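Local coordinates for ABC transporter, substrate binding protein (Aeropyrum pernix, PDB 3EAF) that probably captures a small solute outside the cell and delivers it to an ABC importer, and carries a bound magnesium ion, at residues K22-G27 against I103-S108; T63-Y68 against T88-D93; V152-S157 against L229-G234; P343-A348 against C377-I382. All coordinates share one frame; numbering follows the deposited sequence.

Contact 1 of 4, residues K22-G27 against I103-S108; sequences KGYSLG and ISASYS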
loop_
_atom_site.group_PDB
_atom_site.type_symbol
_atom_site.label_atom_id
_atom_site.label_comp_id
_atom_site.label_asym_id
_atom_site.label_seq_id
_atom_site.Cartn_x
_atom_site.Cartn_y
_atom_site.Cartn_z
ATOM N N LYS A 22 8.629 7.775 -4.612
ATOM C CA LYS A 22 10.040 8.047 -4.312
ATOM C C LYS A 22 10.478 7.388 -3.004
ATOM O O LYS A 22 11.488 6.699 -2.969
ATOM C CB LYS A 22 10.305 9.550 -4.250
ATOM C CG LYS A 22 10.311 10.265 -5.595
ATOM C CD LYS A 22 10.538 11.769 -5.371
ATOM C CE LYS A 22 10.459 12.561 -6.665
ATOM N NZ LYS A 22 11.712 12.450 -7.492
ATOM N N GLY A 23 9.696 7.594 -1.943
ATOM C CA GLY A 23 9.971 7.003 -0.630
ATOM C C GLY A 23 9.958 5.486 -0.681
ATOM O O GLY A 23 10.844 4.830 -0.136
ATOM N N TYR A 24 8.956 4.923 -1.348
ATOM C CA TYR A 24 8.877 3.474 -1.527
ATOM C C TYR A 24 10.149 2.925 -2.191
ATOM O O TYR A 24 10.693 1.905 -1.755
ATOM C CB TYR A 24 7.649 3.134 -2.371
ATOM C CG TYR A 24 7.468 1.676 -2.733
ATOM C CD1 TYR A 24 6.697 0.830 -1.931
ATOM C CD2 TYR A 24 8.016 1.150 -3.908
ATOM C CE1 TYR A 24 6.498 -0.498 -2.272
ATOM C CE2 TYR A 24 7.818 -0.186 -4.254
ATOM C CZ TYR A 24 7.058 -1.000 -3.433
ATOM O OH TYR A 24 6.859 -2.329 -3.767
ATOM N N SER A 25 10.602 3.594 -3.250
ATOM C CA SER A 25 11.823 3.179 -3.959
ATOM C C SER A 25 13.050 3.214 -3.052
ATOM O O SER A 25 13.850 2.277 -3.047
ATOM C CB SER A 25 12.078 4.041 -5.193
ATOM O OG SER A 25 13.226 3.555 -5.863
ATOM N N LEU A 26 13.195 4.300 -2.294
ATOM C CA LEU A 26 14.267 4.426 -1.321
ATOM C C LEU A 26 14.240 3.291 -0.295
ATOM O O LEU A 26 15.284 2.720 0.023
ATOM C CB LEU A 26 14.215 5.791 -0.617
ATOM C CG LEU A 26 15.179 6.052 0.554
ATOM C CD1 LEU A 26 16.660 5.824 0.186
ATOM C CD2 LEU A 26 14.977 7.461 1.113
ATOM N N GLY A 27 13.056 2.976 0.228
ATOM C CA GLY A 27 12.921 1.900 1.210
ATOM C C GLY A 27 13.247 0.530 0.651
ATOM O O GLY A 27 13.856 -0.294 1.328
ATOM N N ILE A 103 5.484 -8.994 -5.686
ATOM C CA ILE A 103 5.113 -8.310 -4.456
ATOM C C ILE A 103 4.954 -6.823 -4.744
ATOM O O ILE A 103 5.924 -6.132 -5.094
ATOM C CB ILE A 103 6.145 -8.535 -3.321
ATOM C CG1 ILE A 103 6.346 -10.039 -3.072
ATOM C CG2 ILE A 103 5.687 -7.814 -2.039
ATOM C CD1 ILE A 103 7.559 -10.405 -2.210
ATOM N N SER A 104 3.729 -6.328 -4.580
ATOM C CA SER A 104 3.372 -5.013 -5.090
ATOM C C SER A 104 3.021 -4.004 -4.018
ATOM O O SER A 104 2.522 -4.350 -2.946
ATOM C CB SER A 104 2.212 -5.134 -6.083
ATOM O OG SER A 104 1.094 -5.782 -5.494
ATOM N N ALA A 105 3.302 -2.745 -4.330
ATOM C CA ALA A 105 2.749 -1.620 -3.605
ATOM C C ALA A 105 1.231 -1.543 -3.774
ATOM O O ALA A 105 0.533 -1.080 -2.875
ATOM C CB ALA A 105 3.388 -0.349 -4.066
ATOM N N SER A 106 0.720 -1.986 -4.920
ATOM C CA SER A 106 -0.727 -2.119 -5.093
ATOM C C SER A 106 -1.260 -3.163 -4.126
ATOM O O SER A 106 -0.745 -4.281 -4.070
ATOM C CB SER A 106 -1.086 -2.548 -6.511
ATOM O OG SER A 106 -2.470 -2.874 -6.572
ATOM N N TYR A 107 -2.283 -2.788 -3.359
ATOM C CA TYR A 107 -2.961 -3.737 -2.482
ATOM C C TYR A 107 -4.365 -4.086 -3.007
ATOM O O TYR A 107 -5.287 -4.311 -2.225
ATOM C CB TYR A 107 -3.008 -3.219 -1.038
ATOM C CG TYR A 107 -1.690 -2.665 -0.516
ATOM C CD1 TYR A 107 -0.506 -3.410 -0.591
ATOM C CD2 TYR A 107 -1.636 -1.402 0.066
ATOM C CE1 TYR A 107 0.704 -2.895 -0.103
ATOM C CE2 TYR A 107 -0.449 -0.881 0.557
ATOM C CZ TYR A 107 0.712 -1.625 0.471
ATOM O OH TYR A 107 1.879 -1.087 0.953
ATOM N N SER A 108 -4.519 -4.146 -4.330
ATOM C CA SER A 108 -5.809 -4.487 -4.953
ATOM C C SER A 108 -6.348 -5.861 -4.565
ATOM O O SER A 108 -5.627 -6.863 -4.642
ATOM C CB SER A 108 -5.712 -4.426 -6.486
ATOM O OG SER A 108 -6.889 -4.961 -7.084
#
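Between the first helix of a periplasmic-binding-protein domain (18-38) and the C-terminal end of a parallel strand (101-104), Y24 meets A105 in a buried contact. The helix supplies one side chain: with CG anti to the backbone N (chi1 176°), the phenol points at the turn that follows the strand. A105 CB lies obliquely to this ring, 3.6 Å from Y24 CE1 and 3.8 Å from Y24 CZ. The hydroxyl runs past the methyl to the strand end, where Y24 OH stands 4.1 Å from I103 O; its strong polar partner is N296 of helix 288-304, and W83 meets the ring edge-to-face. The receiving turn is fixed from within. S104 OG donates to S106 O at 2.8 Å, in the carbonyl plane and on a lone pair, while S106 OG accepts from S108 N at 3.3 Å, an ST turn. A105 O sits over the centre of one face of the Y107 ring, 3.2 Å above its plane. A leucine in place of Y24 would probably leave N296 without its hydroxyl mate and A105 CB without the ring carbons CE1 and CZ that pack on it. A glycerol, probably from the crystallisation liquor, lies near A105 and may mark a pocket; helix packing beside the loop at a strand's C-terminal end is characteristic of the interdomain cleft of this type I binding-protein fold.

Contact 2 of 4, residues T63-Y68 against T88-D93; sequences TAEEYY and TEKLSD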
loop_
_atom_site.group_PDB
_atom_site.type_symbol
_atom_site.label_atom_id
_atom_site.label_comp_id
_atom_site.label_asym_id
_atom_site.label_seq_id
_atom_site.Cartn_x
_atom_site.Cartn_y
_atom_site.Cartn_z
ATOM N N THR A 63 5.156 1.365 -20.498
ATOM C CA THR A 63 6.491 1.196 -19.926
ATOM C C THR A 63 6.556 0.030 -18.926
ATOM O O THR A 63 7.534 -0.721 -18.919
ATOM C CB THR A 63 6.980 2.510 -19.263
ATOM O OG1 THR A 63 6.736 3.611 -20.147
ATOM C CG2 THR A 63 8.469 2.453 -18.967
ATOM N N ALA A 64 5.521 -0.128 -18.098
ATOM C CA ALA A 64 5.449 -1.266 -17.166
ATOM C C ALA A 64 5.612 -2.618 -17.879
ATOM O O ALA A 64 6.395 -3.470 -17.448
ATOM C CB ALA A 64 4.144 -1.246 -16.399
ATOM N N GLU A 65 4.864 -2.805 -18.965
ATOM C CA GLU A 65 4.924 -4.049 -19.742
ATOM C C GLU A 65 6.271 -4.237 -20.458
ATOM O O GLU A 65 6.756 -5.363 -20.597
ATOM C CB GLU A 65 3.758 -4.113 -20.736
ATOM C CG GLU A 65 2.380 -4.073 -20.069
ATOM C CD GLU A 65 1.234 -4.310 -21.032
ATOM O OE1 GLU A 65 1.453 -4.952 -22.085
ATOM O OE2 GLU A 65 0.105 -3.855 -20.736
ATOM N N GLU A 66 6.873 -3.136 -20.897
ATOM C CA GLU A 66 8.208 -3.177 -21.506
ATOM C C GLU A 66 9.295 -3.613 -20.508
ATOM O O GLU A 66 10.131 -4.472 -20.820
ATOM C CB GLU A 66 8.543 -1.827 -22.143
ATOM C CG GLU A 66 7.831 -1.607 -23.482
ATOM C CD GLU A 66 7.710 -0.146 -23.882
ATOM O OE1 GLU A 66 8.117 0.745 -23.104
ATOM O OE2 GLU A 66 7.191 0.111 -24.989
ATOM N N TYR A 67 9.275 -3.027 -19.311
ATOM C CA TYR A 67 10.227 -3.401 -18.265
ATOM C C TYR A 67 9.990 -4.805 -17.714
ATOM O O TYR A 67 10.940 -5.471 -17.293
ATOM C CB TYR A 67 10.245 -2.373 -17.135
ATOM C CG TYR A 67 10.861 -1.042 -17.510
ATOM C CD1 TYR A 67 11.927 -0.965 -18.407
ATOM C CD2 TYR A 67 10.392 0.147 -16.950
ATOM C CE1 TYR A 67 12.499 0.262 -18.747
ATOM C CE2 TYR A 67 10.966 1.369 -17.272
ATOM C CZ TYR A 67 12.013 1.419 -18.178
ATOM O OH TYR A 67 12.583 2.630 -18.505
ATOM N N TYR A 68 8.736 -5.253 -17.722
ATOM C CA TYR A 68 8.419 -6.630 -17.335
ATOM C C TYR A 68 9.080 -7.636 -18.275
ATOM O O TYR A 68 9.701 -8.601 -17.825
ATOM C CB TYR A 68 6.908 -6.896 -17.304
ATOM C CG TYR A 68 6.619 -8.354 -17.000
ATOM C CD1 TYR A 68 6.755 -8.847 -15.699
ATOM C CD2 TYR A 68 6.265 -9.253 -18.015
ATOM C CE1 TYR A 68 6.526 -10.189 -15.408
ATOM C CE2 TYR A 68 6.031 -10.612 -17.727
ATOM C CZ TYR A 68 6.164 -11.065 -16.423
ATOM O OH TYR A 68 5.935 -12.387 -16.109
ATOM N N THR A 88 0.026 -4.003 -12.279
ATOM C CA THR A 88 0.114 -5.243 -11.501
ATOM C C THR A 88 -1.034 -6.188 -11.856
ATOM O O THR A 88 -0.815 -7.398 -12.003
ATOM C CB THR A 88 0.171 -4.996 -9.964
ATOM O OG1 THR A 88 1.133 -3.981 -9.660
ATOM C CG2 THR A 88 0.549 -6.274 -9.223
ATOM N N GLU A 89 -2.245 -5.632 -11.989
ATOM C CA GLU A 89 -3.435 -6.388 -12.417
ATOM C C GLU A 89 -3.304 -6.937 -13.834
ATOM O O GLU A 89 -3.591 -8.117 -14.085
ATOM C CB GLU A 89 -4.709 -5.534 -12.299
ATOM C CG GLU A 89 -5.324 -5.506 -10.895
ATOM C CD GLU A 89 -6.612 -4.694 -10.804
ATOM O OE1 GLU A 89 -7.148 -4.306 -11.865
ATOM O OE2 GLU A 89 -7.081 -4.444 -9.667
ATOM N N LYS A 90 -2.877 -6.072 -14.752
ATOM C CA LYS A 90 -2.672 -6.439 -16.150
ATOM C C LYS A 90 -1.684 -7.598 -16.286
ATOM O O LYS A 90 -1.899 -8.511 -17.090
ATOM C CB LYS A 90 -2.195 -5.219 -16.952
ATOM C CG LYS A 90 -1.831 -5.481 -18.426
ATOM C CD LYS A 90 -3.068 -5.601 -19.318
ATOM C CE LYS A 90 -2.693 -5.563 -20.815
ATOM N NZ LYS A 90 -2.548 -4.162 -21.354
ATOM N N LEU A 91 -0.622 -7.569 -15.481
ATOM C CA LEU A 91 0.432 -8.583 -15.558
ATOM C C LEU A 91 0.164 -9.849 -14.749
ATOM O O LEU A 91 0.870 -10.842 -14.917
ATOM C CB LEU A 91 1.771 -7.988 -15.133
ATOM C CG LEU A 91 2.387 -6.946 -16.070
ATOM C CD1 LEU A 91 3.468 -6.166 -15.339
ATOM C CD2 LEU A 91 2.940 -7.599 -17.340
ATOM N N SER A 92 -0.845 -9.824 -13.882
ATOM C CA SER A 92 -1.043 -10.915 -12.924
ATOM C C SER A 92 -1.142 -12.318 -13.555
ATOM O O SER A 92 -0.588 -13.279 -13.014
ATOM C CB SER A 92 -2.236 -10.629 -12.002
ATOM O OG SER A 92 -3.410 -10.366 -12.751
ATOM N N ASP A 93 -1.837 -12.434 -14.690
ATOM C CA ASP A 93 -1.995 -13.729 -15.364
ATOM C C ASP A 93 -0.681 -14.158 -16.017
ATOM O O ASP A 93 -0.339 -15.345 -16.016
ATOM C CB ASP A 93 -3.116 -13.688 -16.419
ATOM C CG ASP A 93 -4.522 -13.839 -15.821
ATOM O OD1 ASP A 93 -4.673 -14.323 -14.676
ATOM O OD2 ASP A 93 -5.496 -13.480 -16.517
#
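K90, on helix 85-98, reaches across to E65 of helix 61-74. Its CG is anti to the backbone N (chi1 175°), and bends at chi2 and chi4 fold the chain so that the ammonium comes round to the carboxylate. The two side chains cross at about a right angle: K90 NZ donates to E65 OE2 at 2.7 Å and completes a salt bridge, in which E65 OE2 accepts through its syn lone pair, on the side of OE1. K90 CE and K90 CG also lie in contact with E65 OE2, at 3.3 and 3.4 Å, so the carboxylate oxygen rests along the bent chain. K90 is exposed, and the pair lies toward the solvent side of the interface. L91 follows, buried and pointing at the other helix. Its CD2 methyl lies over one face of the Y68 ring in a CH-pi contact, 4.1 Å from the centroid and 27° off the normal, while L91 CD1 reaches Y68 CB at 4.0 Å. The side chains slide past each other in opposite directions, and the far end of the phenol is held by D98. S92 faces elsewhere; its OG bonds E89 O at 2.6 Å, and S92 N reaches that oxygen from the same face. The axes of the two short segments approach to 10.6 Å at a crossing angle of -38°. This is neighbouring-helix packing on one side of the parallel part of a mixed sheet, typical of the alpha/beta domains of periplasmic binding proteins.

Contact 3 of 4, residues V152-S157 against L229-G234; sequences VAYSRS and LTNVWG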
loop_
_atom_site.group_PDB
_atom_site.type_symbol
_atom_site.label_atom_id
_atom_site.label_comp_id
_atom_site.label_asym_id
_atom_site.label_seq_id
_atom_site.Cartn_x
_atom_site.Cartn_y
_atom_site.Cartn_z
ATOM N N VAL A 152 -8.754 5.817 -13.104
ATOM C CA VAL A 152 -7.564 5.157 -12.591
ATOM C C VAL A 152 -7.955 3.902 -11.811
ATOM O O VAL A 152 -8.736 3.976 -10.858
ATOM C CB VAL A 152 -6.738 6.140 -11.729
ATOM C CG1 VAL A 152 -5.522 5.451 -11.120
ATOM C CG2 VAL A 152 -6.294 7.334 -12.584
ATOM N N ALA A 153 -7.420 2.752 -12.229
ATOM C CA ALA A 153 -7.744 1.460 -11.596
ATOM C C ALA A 153 -7.511 1.462 -10.071
ATOM O O ALA A 153 -8.315 0.911 -9.307
ATOM C CB ALA A 153 -6.967 0.320 -12.267
ATOM N N TYR A 154 -6.408 2.077 -9.645
ATOM C CA TYR A 154 -6.093 2.264 -8.221
ATOM C C TYR A 154 -7.177 3.045 -7.471
ATOM O O TYR A 154 -7.661 2.609 -6.416
ATOM C CB TYR A 154 -4.728 2.960 -8.084
ATOM C CG TYR A 154 -4.544 3.822 -6.844
ATOM C CD1 TYR A 154 -4.667 3.277 -5.553
ATOM C CD2 TYR A 154 -4.229 5.174 -6.962
ATOM C CE1 TYR A 154 -4.500 4.064 -4.416
ATOM C CE2 TYR A 154 -4.052 5.974 -5.822
ATOM C CZ TYR A 154 -4.189 5.407 -4.561
ATOM O OH TYR A 154 -4.021 6.178 -3.442
ATOM N N SER A 155 -7.544 4.200 -8.024
ATOM C CA SER A 155 -8.529 5.091 -7.403
ATOM C C SER A 155 -9.911 4.449 -7.295
ATOM O O SER A 155 -10.668 4.751 -6.373
ATOM C CB SER A 155 -8.626 6.395 -8.193
ATOM O OG SER A 155 -7.359 7.007 -8.296
ATOM N N ARG A 156 -10.219 3.567 -8.245
ATOM C CA ARG A 156 -11.505 2.869 -8.317
ATOM C C ARG A 156 -11.589 1.633 -7.421
ATOM O O ARG A 156 -12.683 1.179 -7.095
ATOM C CB ARG A 156 -11.754 2.379 -9.748
ATOM C CG ARG A 156 -12.098 3.419 -10.790
ATOM C CD ARG A 156 -12.689 2.725 -12.036
ATOM N NE ARG A 156 -11.749 1.805 -12.688
ATOM C CZ ARG A 156 -11.012 2.106 -13.761
ATOM N NH1 ARG A 156 -11.095 3.311 -14.320
ATOM N NH2 ARG A 156 -10.197 1.198 -14.292
ATOM N N SER A 157 -10.437 1.089 -7.039
ATOM C CA SER A 157 -10.349 -0.313 -6.592
ATOM C C SER A 157 -11.334 -0.742 -5.490
ATOM O O SER A 157 -12.025 -1.756 -5.660
ATOM C CB SER A 157 -8.902 -0.702 -6.234
ATOM O OG SER A 157 -8.811 -2.084 -5.914
ATOM N N LEU A 229 -11.350 10.827 5.366
ATOM C CA LEU A 229 -10.597 9.590 5.543
ATOM C C LEU A 229 -9.918 9.236 4.228
ATOM O O LEU A 229 -10.566 9.207 3.184
ATOM C CB LEU A 229 -11.512 8.442 5.985
ATOM C CG LEU A 229 -10.887 7.038 6.120
ATOM C CD1 LEU A 229 -9.996 6.890 7.369
ATOM C CD2 LEU A 229 -11.968 5.958 6.110
ATOM N N THR A 230 -8.619 8.956 4.276
ATOM C CA THR A 230 -7.899 8.585 3.055
ATOM C C THR A 230 -7.388 7.165 3.113
ATOM O O THR A 230 -7.087 6.630 4.187
ATOM C CB THR A 230 -6.684 9.508 2.738
ATOM O OG1 THR A 230 -5.555 9.127 3.539
ATOM C CG2 THR A 230 -7.015 10.982 2.954
ATOM N N ASN A 231 -7.268 6.568 1.935
ATOM C CA ASN A 231 -6.522 5.341 1.775
ATOM C C ASN A 231 -5.067 5.544 2.193
ATOM O O ASN A 231 -4.623 6.683 2.361
ATOM C CB ASN A 231 -6.613 4.852 0.337
ATOM C CG ASN A 231 -5.795 5.684 -0.617
ATOM O OD1 ASN A 231 -4.748 5.244 -1.059
ATOM N ND2 ASN A 231 -6.276 6.891 -0.954
ATOM N N VAL A 232 -4.346 4.436 2.352
ATOM C CA VAL A 232 -2.953 4.436 2.831
ATOM C C VAL A 232 -1.993 5.373 2.063
ATOM O O VAL A 232 -1.123 6.002 2.672
ATOM C CB VAL A 232 -2.375 2.978 2.944
ATOM C CG1 VAL A 232 -2.435 2.236 1.596
ATOM C CG2 VAL A 232 -0.948 2.987 3.517
ATOM N N TRP A 233 -2.164 5.468 0.742
ATOM C CA TRP A 233 -1.286 6.298 -0.094
ATOM C C TRP A 233 -1.669 7.783 -0.096
ATOM O O TRP A 233 -1.015 8.588 -0.758
ATOM C CB TRP A 233 -1.215 5.758 -1.534
ATOM C CG TRP A 233 -0.729 4.334 -1.638
ATOM C CD1 TRP A 233 -1.483 3.232 -1.923
ATOM C CD2 TRP A 233 0.614 3.856 -1.450
ATOM N NE1 TRP A 233 -0.700 2.102 -1.932
ATOM C CE2 TRP A 233 0.592 2.457 -1.646
ATOM C CE3 TRP A 233 1.836 4.476 -1.153
ATOM C CZ2 TRP A 233 1.741 1.665 -1.539
ATOM C CZ3 TRP A 233 2.979 3.688 -1.053
ATOM C CH2 TRP A 233 2.922 2.298 -1.246
ATOM N N GLY A 234 -2.712 8.146 0.655
ATOM C CA GLY A 234 -3.256 9.514 0.627
ATOM C C GLY A 234 -2.916 10.370 1.832
ATOM O O GLY A 234 -3.304 11.542 1.903
#
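The Y154 ring offers its edge to N231: OD1 of the amide lies in the plane of the phenol, while the ring of W233 approaches obliquely, its five-membered ring at 82° to the phenol and 5.8 Å from it between centroids. The contact joins the short helix 153-156 to the loop beyond strand 227-230 in the second sheet of this periplasmic-binding-protein fold. Y154 and N231 come from opposite directions, and Y154 OH donates to N231 OD1 at 2.7 Å, with ring and amide planes 67° apart. CG of N231 lies between the backbone N and the carbonyl carbon (chi1 73°), which brings OD1 back over its own turn. There it also accepts from W233 N at 3.2 Å, forming an Asx turn; the hydroxyl and the amide N-H arrive from opposite faces of the carbonyl plane. The amide nitrogen of N231 is bonded to the backbone oxygens of C205 and N207, so both ends of the buried amide are satisfied and its flip is set. A leucine in place of N231 would probably leave the hydroxyl of Y154 and the N-H of W233 without their shared acceptor and free the turn to shift. W233 meets W83 edge-to-face on the other domain's side, and a glycerol beside Y154, probably from the crystallisation liquor, may mark a ligand pocket in the cleft. Apolar contact joins Y154 CE1 to W233 CD1 at 4.0 Å; separately, W233 CB packs close to the hydroxyl, 3.4 Å from Y154 OH.

Contact 4 of 4, residues P343-A348 against C377-I382; sequences PGFHLA and CARYTI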
loop_
_atom_site.group_PDB
_atom_site.type_symbol
_atom_site.label_atom_id
_atom_site.label_comp_id
_atom_site.label_asym_id
_atom_site.label_seq_id
_atom_site.Cartn_x
_atom_site.Cartn_y
_atom_site.Cartn_z
ATOM N N PRO A 343 -3.560 -20.530 -0.217
ATOM C CA PRO A 343 -3.576 -20.820 -1.654
ATOM C C PRO A 343 -4.951 -20.480 -2.236
ATOM O O PRO A 343 -5.965 -20.882 -1.678
ATOM C CB PRO A 343 -3.310 -22.329 -1.714
ATOM C CG PRO A 343 -2.578 -22.636 -0.443
ATOM C CD PRO A 343 -3.186 -21.716 0.581
ATOM N N GLY A 344 -4.976 -19.705 -3.316
ATOM C CA GLY A 344 -6.238 -19.241 -3.916
ATOM C C GLY A 344 -6.807 -17.951 -3.335
ATOM O O GLY A 344 -7.729 -17.374 -3.905
ATOM N N PHE A 345 -6.271 -17.497 -2.200
ATOM C CA PHE A 345 -6.776 -16.298 -1.526
ATOM C C PHE A 345 -5.688 -15.682 -0.640
ATOM O O PHE A 345 -5.643 -15.936 0.564
ATOM C CB PHE A 345 -8.020 -16.651 -0.699
ATOM C CG PHE A 345 -8.868 -15.459 -0.307
ATOM C CD1 PHE A 345 -9.607 -14.763 -1.262
ATOM C CD2 PHE A 345 -8.942 -15.050 1.017
ATOM C CE1 PHE A 345 -10.399 -13.675 -0.897
ATOM C CE2 PHE A 345 -9.730 -13.960 1.388
ATOM C CZ PHE A 345 -10.458 -13.276 0.428
ATOM N N HIS A 346 -4.813 -14.874 -1.240
ATOM C CA HIS A 346 -3.628 -14.349 -0.536
ATOM C C HIS A 346 -3.891 -13.143 0.362
ATOM O O HIS A 346 -3.143 -12.159 0.310
ATOM C CB HIS A 346 -2.505 -14.003 -1.526
ATOM C CG HIS A 346 -1.958 -15.180 -2.271
ATOM N ND1 HIS A 346 -1.295 -15.054 -3.471
ATOM C CD2 HIS A 346 -1.958 -16.501 -1.977
ATOM C CE1 HIS A 346 -0.925 -16.250 -3.895
ATOM N NE2 HIS A 346 -1.316 -17.146 -3.006
ATOM N N LEU A 347 -4.927 -13.219 1.198
ATOM C CA LEU A 347 -5.226 -12.141 2.154
ATOM C C LEU A 347 -4.334 -12.235 3.392
ATOM O O LEU A 347 -4.494 -13.141 4.212
ATOM C CB LEU A 347 -6.712 -12.128 2.548
ATOM C CG LEU A 347 -7.189 -10.975 3.445
ATOM C CD1 LEU A 347 -6.990 -9.611 2.765
ATOM C CD2 LEU A 347 -8.648 -11.153 3.879
ATOM N N ALA A 348 -3.412 -11.283 3.531
ATOM C CA ALA A 348 -2.354 -11.368 4.550
ATOM C C ALA A 348 -2.891 -11.250 5.973
ATOM O O ALA A 348 -2.475 -11.997 6.864
ATOM C CB ALA A 348 -1.272 -10.316 4.286
ATOM N N CYS A 377 -15.319 -7.791 2.344
ATOM C CA CYS A 377 -14.826 -6.692 1.512
ATOM C C CYS A 377 -14.045 -7.180 0.294
ATOM O O CYS A 377 -14.273 -6.718 -0.829
ATOM C CB CYS A 377 -13.930 -5.770 2.342
ATOM S SG CYS A 377 -14.368 -5.659 4.089
ATOM N N ALA A 378 -13.124 -8.112 0.533
ATOM C CA ALA A 378 -12.251 -8.651 -0.503
ATOM C C ALA A 378 -13.046 -9.295 -1.627
ATOM O O ALA A 378 -12.893 -8.922 -2.790
ATOM C CB ALA A 378 -11.279 -9.654 0.097
ATOM N N ARG A 379 -13.901 -10.256 -1.276
ATOM C CA ARG A 379 -14.661 -10.977 -2.290
ATOM C C ARG A 379 -15.671 -10.106 -3.042
ATOM O O ARG A 379 -15.963 -10.383 -4.203
ATOM C CB ARG A 379 -15.291 -12.246 -1.717
ATOM C CG ARG A 379 -14.239 -13.315 -1.430
ATOM C CD ARG A 379 -14.847 -14.666 -1.086
ATOM N NE ARG A 379 -13.814 -15.634 -0.717
ATOM C CZ ARG A 379 -13.261 -15.720 0.489
ATOM N NH1 ARG A 379 -13.633 -14.899 1.463
ATOM N NH2 ARG A 379 -12.325 -16.633 0.716
ATOM N N TYR A 380 -16.158 -9.038 -2.405
ATOM C CA TYR A 380 -17.023 -8.064 -3.088
ATOM C C TYR A 380 -16.314 -7.511 -4.315
ATOM O O TYR A 380 -16.897 -7.433 -5.397
ATOM C CB TYR A 380 -17.413 -6.894 -2.174
ATOM C CG TYR A 380 -18.257 -7.238 -0.958
ATOM C CD1 TYR A 380 -18.916 -8.466 -0.846
ATOM C CD2 TYR A 380 -18.422 -6.311 0.068
ATOM C CE1 TYR A 380 -19.693 -8.773 0.280
ATOM C CE2 TYR A 380 -19.197 -6.602 1.181
ATOM C CZ TYR A 380 -19.831 -7.833 1.279
ATOM O OH TYR A 380 -20.603 -8.112 2.390
ATOM N N THR A 381 -15.047 -7.142 -4.138
ATOM C CA THR A 381 -14.254 -6.557 -5.209
ATOM C C THR A 381 -13.878 -7.606 -6.261
ATOM O O THR A 381 -13.934 -7.330 -7.460
ATOM C CB THR A 381 -12.999 -5.849 -4.651
ATOM O OG1 THR A 381 -13.404 -4.867 -3.691
ATOM C CG2 THR A 381 -12.212 -5.159 -5.768
ATOM N N ILE A 382 -13.510 -8.804 -5.803
ATOM C CA ILE A 382 -13.133 -9.908 -6.695
ATOM C C ILE A 382 -14.287 -10.277 -7.636
ATOM O O ILE A 382 -14.077 -10.485 -8.837
ATOM C CB ILE A 382 -12.652 -11.148 -5.896
ATOM C CG1 ILE A 382 -11.347 -10.827 -5.150
ATOM C CG2 ILE A 382 -12.457 -12.345 -6.817
ATOM C CD1 ILE A 382 -11.104 -11.671 -3.912
#
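F345 and R379 lie flat on each other: the guanidinium stacks on one face of the phenyl ring with planes 9° apart and centres 3.9 Å from each other, a cation-pi contact. R379 NH2 stands over the ring centre, 3.6 Å above its plane, whereas F345 CZ falls toward the rim of the guanidinium. The arginine chain is extended from CG to NE, which carries its flat end over the face of the ring, and a salt bridge from NH1 to D376 probably helps to hold the group's rotation. The phenyl has CG anti to its backbone N, and this torsion (chi1 -162°) turns it towards A378 and R379. Near the plane of the ring, I382 CD1 meets the edge at F345 CE1, 3.7 Å away; A378 CB touches F345 CZ obliquely, also at 3.7 Å. Charge thus lies over a face while I382 and A378 touch CE1 and CZ. Next to F345, H346 bonds E325, one of the magnesium ligands, and forms the centre of an inverse gamma turn. The loop leads into strand 352-357, while helix 377-382 at the C-terminal end packs against helices 124-139 and 159-165.

Overall arrangement
Along the chain, contact 2 comes between the two segments of contact 1; contacts 3 and 4 follow in series. Contacts 1 and 2 belong to the six-stranded sheet and its helices, sharing the run from helix 85-98 to strand 101-104; their centres are about 15 Å apart and S108 OG probably bonds E89 OE2. Contact 3, on the seven-stranded sheet, packs W233 against A105 O and Y107 OH of contact 1, centres about 14 Å apart. Contacts 3 and 4, centres about 17 Å apart, touch through S157 O and T381 CG2. Contacts 1 and 3 lie at the probable cleft between the two domains, contact 2 lies farther out, and contact 4 is on the magnesium side.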